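Uncharacterized protein (Deinococcus radiodurans, PDB 3GG7) binds manganese and probably acts as a TatD-type metal-dependent hydrolase of ester bonds, though its substrate is not known. Local coordinates at residues A[5-19]-A[195-209]. Sequence-based numbering, arbitrary orientation.
Sequences DFHVHLDLYPDPVAV and TDGPFLELDGQAALP. With MN (manganese (II) ion), chain B.
His7 and His9 of the HxH motif and Asp196 meet at one manganese ion, each histidine through NE2 and the aspartate through OD1 (2.2 Å); Glu86 and a water complete the site, and that water donates to Asp196 OD2. Away from the metal, around Asp5 and Tyr13, the packing is tight. The Asp5 carboxylate reaches Thr195 through an extended first torsion (chi1 -180°): OD2 accepts a hydrogen bond from Thr195 OG1 on its syn side (2.5 Å), while OD1 accepts from Thr195 N and His7 N on opposite faces of its plane. Replacing Asp5 by an alanine would probably leave Thr195 OG1 and both amides without their acceptor and let the metal-bearing loops shift. Asp196 N to His7 O and His9 N to Gly197 O (2.9 Å) lace the backbones together. Tyr13 OH donates to Ala207 O (2.6 Å), its ring held between Val19 CG2 and the cis-proline Pro198. Exposed Phe199 turns its edge onto the His9 face (planes at 85°); toward solvent only Leu12 CD1 touches its CZ (3.6 Å). The contact sits at the C-terminal ends of the TIM-type barrel's first and last strands, 4-8 and 191-193, joined by Phe6 and Thr193; strand 29-32 flanks 4-8, and helix 16-25 packs against Leu208 and Pro209.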
# COMPACT_ATOMS: atom_id res chain seq x y z
N ASP A 5 -2.62 -9.61 -2.42
CA ASP A 5 -2.56 -8.79 -1.21
C ASP A 5 -1.55 -7.68 -1.52
O ASP A 5 -0.33 -7.90 -1.40
CB ASP A 5 -2.10 -9.58 0.02
CG ASP A 5 -2.04 -8.72 1.28
OD1 ASP A 5 -2.14 -7.46 1.20
OD2 ASP A 5 -1.90 -9.28 2.38
N PHE A 6 -2.04 -6.52 -1.91
CA PHE A 6 -1.16 -5.50 -2.45
C PHE A 6 -0.67 -4.49 -1.41
O PHE A 6 -0.28 -3.39 -1.77
CB PHE A 6 -1.81 -4.80 -3.66
CG PHE A 6 -0.85 -4.53 -4.77
CD1 PHE A 6 -0.37 -5.59 -5.51
CD2 PHE A 6 -0.36 -3.26 -5.04
CE1 PHE A 6 0.53 -5.37 -6.53
CE2 PHE A 6 0.55 -3.06 -6.06
CZ PHE A 6 0.97 -4.10 -6.81
N HIS A 7 -0.59 -4.89 -0.15
CA HIS A 7 0.11 -4.13 0.87
C HIS A 7 0.17 -4.97 2.12
O HIS A 7 -0.82 -5.06 2.87
CB HIS A 7 -0.62 -2.82 1.15
CG HIS A 7 0.01 -1.97 2.21
ND1 HIS A 7 0.72 -0.83 1.92
CD2 HIS A 7 0.07 -2.11 3.57
CE1 HIS A 7 1.16 -0.29 3.04
NE2 HIS A 7 0.77 -1.03 4.06
N VAL A 8 1.33 -5.57 2.37
CA VAL A 8 1.54 -6.41 3.53
C VAL A 8 2.99 -6.33 4.02
O VAL A 8 3.91 -6.23 3.21
CB VAL A 8 1.06 -7.85 3.28
CG1 VAL A 8 1.85 -8.53 2.11
CG2 VAL A 8 1.13 -8.70 4.54
N HIS A 9 3.18 -6.37 5.33
CA HIS A 9 4.49 -6.26 5.94
C HIS A 9 5.03 -7.64 6.24
O HIS A 9 5.05 -8.06 7.40
CB HIS A 9 4.44 -5.40 7.21
CG HIS A 9 3.94 -4.01 6.96
ND1 HIS A 9 4.78 -2.93 6.83
CD2 HIS A 9 2.68 -3.52 6.83
CE1 HIS A 9 4.07 -1.84 6.61
NE2 HIS A 9 2.79 -2.16 6.62
N LEU A 10 5.48 -8.35 5.21
CA LEU A 10 6.05 -9.69 5.44
C LEU A 10 7.17 -9.66 6.45
O LEU A 10 7.29 -10.59 7.26
CB LEU A 10 6.60 -10.31 4.16
CG LEU A 10 5.66 -10.57 3.03
CD1 LEU A 10 6.49 -11.32 1.98
CD2 LEU A 10 4.46 -11.42 3.48
N ASP A 11 7.95 -8.58 6.47
CA ASP A 11 9.15 -8.50 7.30
C ASP A 11 8.84 -8.20 8.78
O ASP A 11 9.77 -8.14 9.60
CB ASP A 11 10.19 -7.55 6.69
CG ASP A 11 9.75 -6.10 6.66
OD1 ASP A 11 8.70 -5.76 7.26
OD2 ASP A 11 10.49 -5.30 6.01
N LEU A 12 7.57 -8.05 9.14
CA LEU A 12 7.18 -7.76 10.51
C LEU A 12 6.53 -8.97 11.19
O LEU A 12 6.15 -8.86 12.36
CB LEU A 12 6.26 -6.55 10.56
CG LEU A 12 6.86 -5.21 10.12
CD1 LEU A 12 5.85 -4.06 10.28
CD2 LEU A 12 8.18 -4.91 10.87
N TYR A 13 6.42 -10.09 10.49
CA TYR A 13 5.93 -11.34 11.09
C TYR A 13 7.04 -11.99 11.91
O TYR A 13 8.21 -11.80 11.63
CB TYR A 13 5.43 -12.30 10.02
CG TYR A 13 4.13 -11.91 9.40
CD1 TYR A 13 2.92 -12.20 10.01
CD2 TYR A 13 4.10 -11.20 8.21
CE1 TYR A 13 1.70 -11.83 9.44
CE2 TYR A 13 2.88 -10.83 7.62
CZ TYR A 13 1.69 -11.15 8.22
OH TYR A 13 0.53 -10.72 7.58
N PRO A 14 6.66 -12.81 12.91
CA PRO A 14 7.73 -13.52 13.61
C PRO A 14 8.59 -14.45 12.75
O PRO A 14 9.81 -14.55 13.00
CB PRO A 14 6.98 -14.32 14.67
CG PRO A 14 5.79 -13.51 14.97
CD PRO A 14 5.39 -12.82 13.67
N ASP A 15 8.00 -15.05 11.71
CA ASP A 15 8.72 -15.93 10.78
C ASP A 15 8.38 -15.49 9.34
O ASP A 15 7.52 -16.10 8.70
CB ASP A 15 8.29 -17.39 11.03
CG ASP A 15 9.10 -18.40 10.25
OD1 ASP A 15 9.77 -18.07 9.25
OD2 ASP A 15 9.01 -19.60 10.60
N PRO A 16 9.06 -14.43 8.85
CA PRO A 16 8.72 -13.94 7.50
C PRO A 16 8.87 -14.94 6.38
O PRO A 16 8.08 -14.94 5.42
CB PRO A 16 9.70 -12.77 7.31
CG PRO A 16 9.90 -12.26 8.70
CD PRO A 16 9.97 -13.51 9.55
N VAL A 17 9.89 -15.79 6.45
CA VAL A 17 10.07 -16.80 5.41
C VAL A 17 8.89 -17.78 5.36
O VAL A 17 8.46 -18.17 4.27
CB VAL A 17 11.41 -17.57 5.60
CG1 VAL A 17 11.50 -18.78 4.68
CG2 VAL A 17 12.59 -16.61 5.41
N ALA A 18 8.36 -18.20 6.52
CA ALA A 18 7.21 -19.09 6.52
C ALA A 18 6.00 -18.46 5.82
O ALA A 18 5.27 -19.14 5.10
CB ALA A 18 6.84 -19.52 7.96
N VAL A 19 5.79 -17.16 6.05
CA VAL A 19 4.66 -16.49 5.45
C VAL A 19 4.90 -16.39 3.94
O VAL A 19 4.01 -16.66 3.17
CB VAL A 19 4.40 -15.11 6.10
CG1 VAL A 19 3.24 -14.41 5.42
CG2 VAL A 19 4.13 -15.28 7.62
N THR A 195 -4.26 -6.73 2.90
CA THR A 195 -4.51 -6.98 4.31
C THR A 195 -3.87 -5.99 5.28
O THR A 195 -4.38 -5.74 6.35
CB THR A 195 -4.07 -8.37 4.78
OG1 THR A 195 -2.63 -8.49 4.69
CG2 THR A 195 -4.77 -9.48 4.00
N ASP A 196 -2.68 -5.47 4.94
CA ASP A 196 -1.87 -4.74 5.89
C ASP A 196 -1.50 -5.59 7.13
O ASP A 196 -1.31 -5.04 8.23
CB ASP A 196 -2.52 -3.43 6.34
CG ASP A 196 -1.51 -2.42 6.87
OD1 ASP A 196 -0.32 -2.48 6.47
OD2 ASP A 196 -1.91 -1.54 7.68
N GLY A 197 -1.39 -6.90 6.96
CA GLY A 197 -0.87 -7.74 8.03
C GLY A 197 0.58 -7.35 8.30
O GLY A 197 1.27 -6.86 7.40
N PRO A 198 1.06 -7.54 9.53
CA PRO A 198 0.33 -8.00 10.73
C PRO A 198 -0.29 -6.85 11.54
O PRO A 198 -0.80 -7.08 12.65
CB PRO A 198 1.44 -8.69 11.54
CG PRO A 198 2.64 -7.87 11.26
CD PRO A 198 2.50 -7.36 9.82
N PHE A 199 -0.25 -5.63 11.01
CA PHE A 199 -0.82 -4.46 11.69
C PHE A 199 -2.32 -4.58 11.89
O PHE A 199 -2.85 -4.31 12.99
CB PHE A 199 -0.55 -3.19 10.89
CG PHE A 199 0.84 -2.66 11.04
CD1 PHE A 199 1.33 -2.32 12.29
CD2 PHE A 199 1.63 -2.42 9.93
CE1 PHE A 199 2.61 -1.80 12.43
CE2 PHE A 199 2.91 -1.90 10.06
CZ PHE A 199 3.40 -1.59 11.30
N LEU A 200 -3.02 -4.95 10.83
CA LEU A 200 -4.44 -5.21 10.90
C LEU A 200 -4.66 -6.47 11.71
O LEU A 200 -4.06 -7.51 11.46
CB LEU A 200 -5.04 -5.40 9.50
CG LEU A 200 -6.51 -5.90 9.59
CD1 LEU A 200 -7.42 -4.76 10.04
CD2 LEU A 200 -7.01 -6.54 8.32
N GLU A 201 -5.54 -6.37 12.70
CA GLU A 201 -6.00 -7.54 13.41
C GLU A 201 -7.41 -7.92 12.98
O GLU A 201 -8.27 -7.06 12.81
CB GLU A 201 -5.93 -7.30 14.91
CG GLU A 201 -4.52 -7.30 15.40
CD GLU A 201 -4.42 -7.03 16.87
OE1 GLU A 201 -5.46 -6.98 17.56
OE2 GLU A 201 -3.28 -6.87 17.33
N LEU A 202 -7.62 -9.21 12.77
CA LEU A 202 -8.95 -9.77 12.54
C LEU A 202 -9.22 -10.69 13.71
O LEU A 202 -8.42 -11.57 14.03
CB LEU A 202 -8.98 -10.57 11.25
CG LEU A 202 -8.72 -9.78 9.98
CD1 LEU A 202 -8.47 -10.72 8.80
CD2 LEU A 202 -9.90 -8.84 9.72
N ASP A 203 -10.35 -10.46 14.38
CA ASP A 203 -10.72 -11.24 15.56
C ASP A 203 -9.59 -11.36 16.59
O ASP A 203 -9.36 -12.43 17.17
CB ASP A 203 -11.25 -12.62 15.10
CG ASP A 203 -12.41 -12.50 14.10
OD1 ASP A 203 -13.43 -11.85 14.43
OD2 ASP A 203 -12.30 -13.02 12.97
N GLY A 204 -8.89 -10.25 16.82
CA GLY A 204 -7.83 -10.15 17.84
C GLY A 204 -6.50 -10.80 17.49
O GLY A 204 -5.63 -10.94 18.34
N GLN A 205 -6.35 -11.21 16.23
CA GLN A 205 -5.14 -11.91 15.79
C GLN A 205 -4.61 -11.21 14.56
O GLN A 205 -5.38 -10.73 13.76
CB GLN A 205 -5.48 -13.36 15.46
CG GLN A 205 -6.02 -14.14 16.66
CD GLN A 205 -4.98 -14.39 17.72
OE1 GLN A 205 -3.80 -14.54 17.43
NE2 GLN A 205 -5.43 -14.48 18.97
N ALA A 206 -3.29 -11.16 14.41
CA ALA A 206 -2.68 -10.49 13.25
C ALA A 206 -3.16 -11.13 11.95
O ALA A 206 -3.18 -12.36 11.83
CB ALA A 206 -1.19 -10.56 13.34
N ALA A 207 -3.56 -10.31 10.99
CA ALA A 207 -3.91 -10.78 9.65
C ALA A 207 -2.74 -11.41 8.92
O ALA A 207 -1.57 -11.00 9.10
CB ALA A 207 -4.45 -9.65 8.82
N LEU A 208 -3.06 -12.44 8.14
CA LEU A 208 -2.15 -13.07 7.19
C LEU A 208 -2.59 -12.75 5.78
O LEU A 208 -3.77 -12.44 5.55
CB LEU A 208 -2.14 -14.60 7.38
CG LEU A 208 -1.49 -15.04 8.68
CD1 LEU A 208 -1.96 -16.48 8.96
CD2 LEU A 208 0.04 -14.92 8.56
N PRO A 209 -1.67 -12.81 4.80
CA PRO A 209 -2.03 -12.42 3.43
C PRO A 209 -3.25 -13.12 2.85
O PRO A 209 -4.04 -12.50 2.11
CB PRO A 209 -0.77 -12.74 2.62
CG PRO A 209 0.33 -12.65 3.61
CD PRO A 209 -0.24 -13.10 4.93
MN MN B . 1.20 -0.89 6.12
O HOH W 1 0.01 0.23 7.34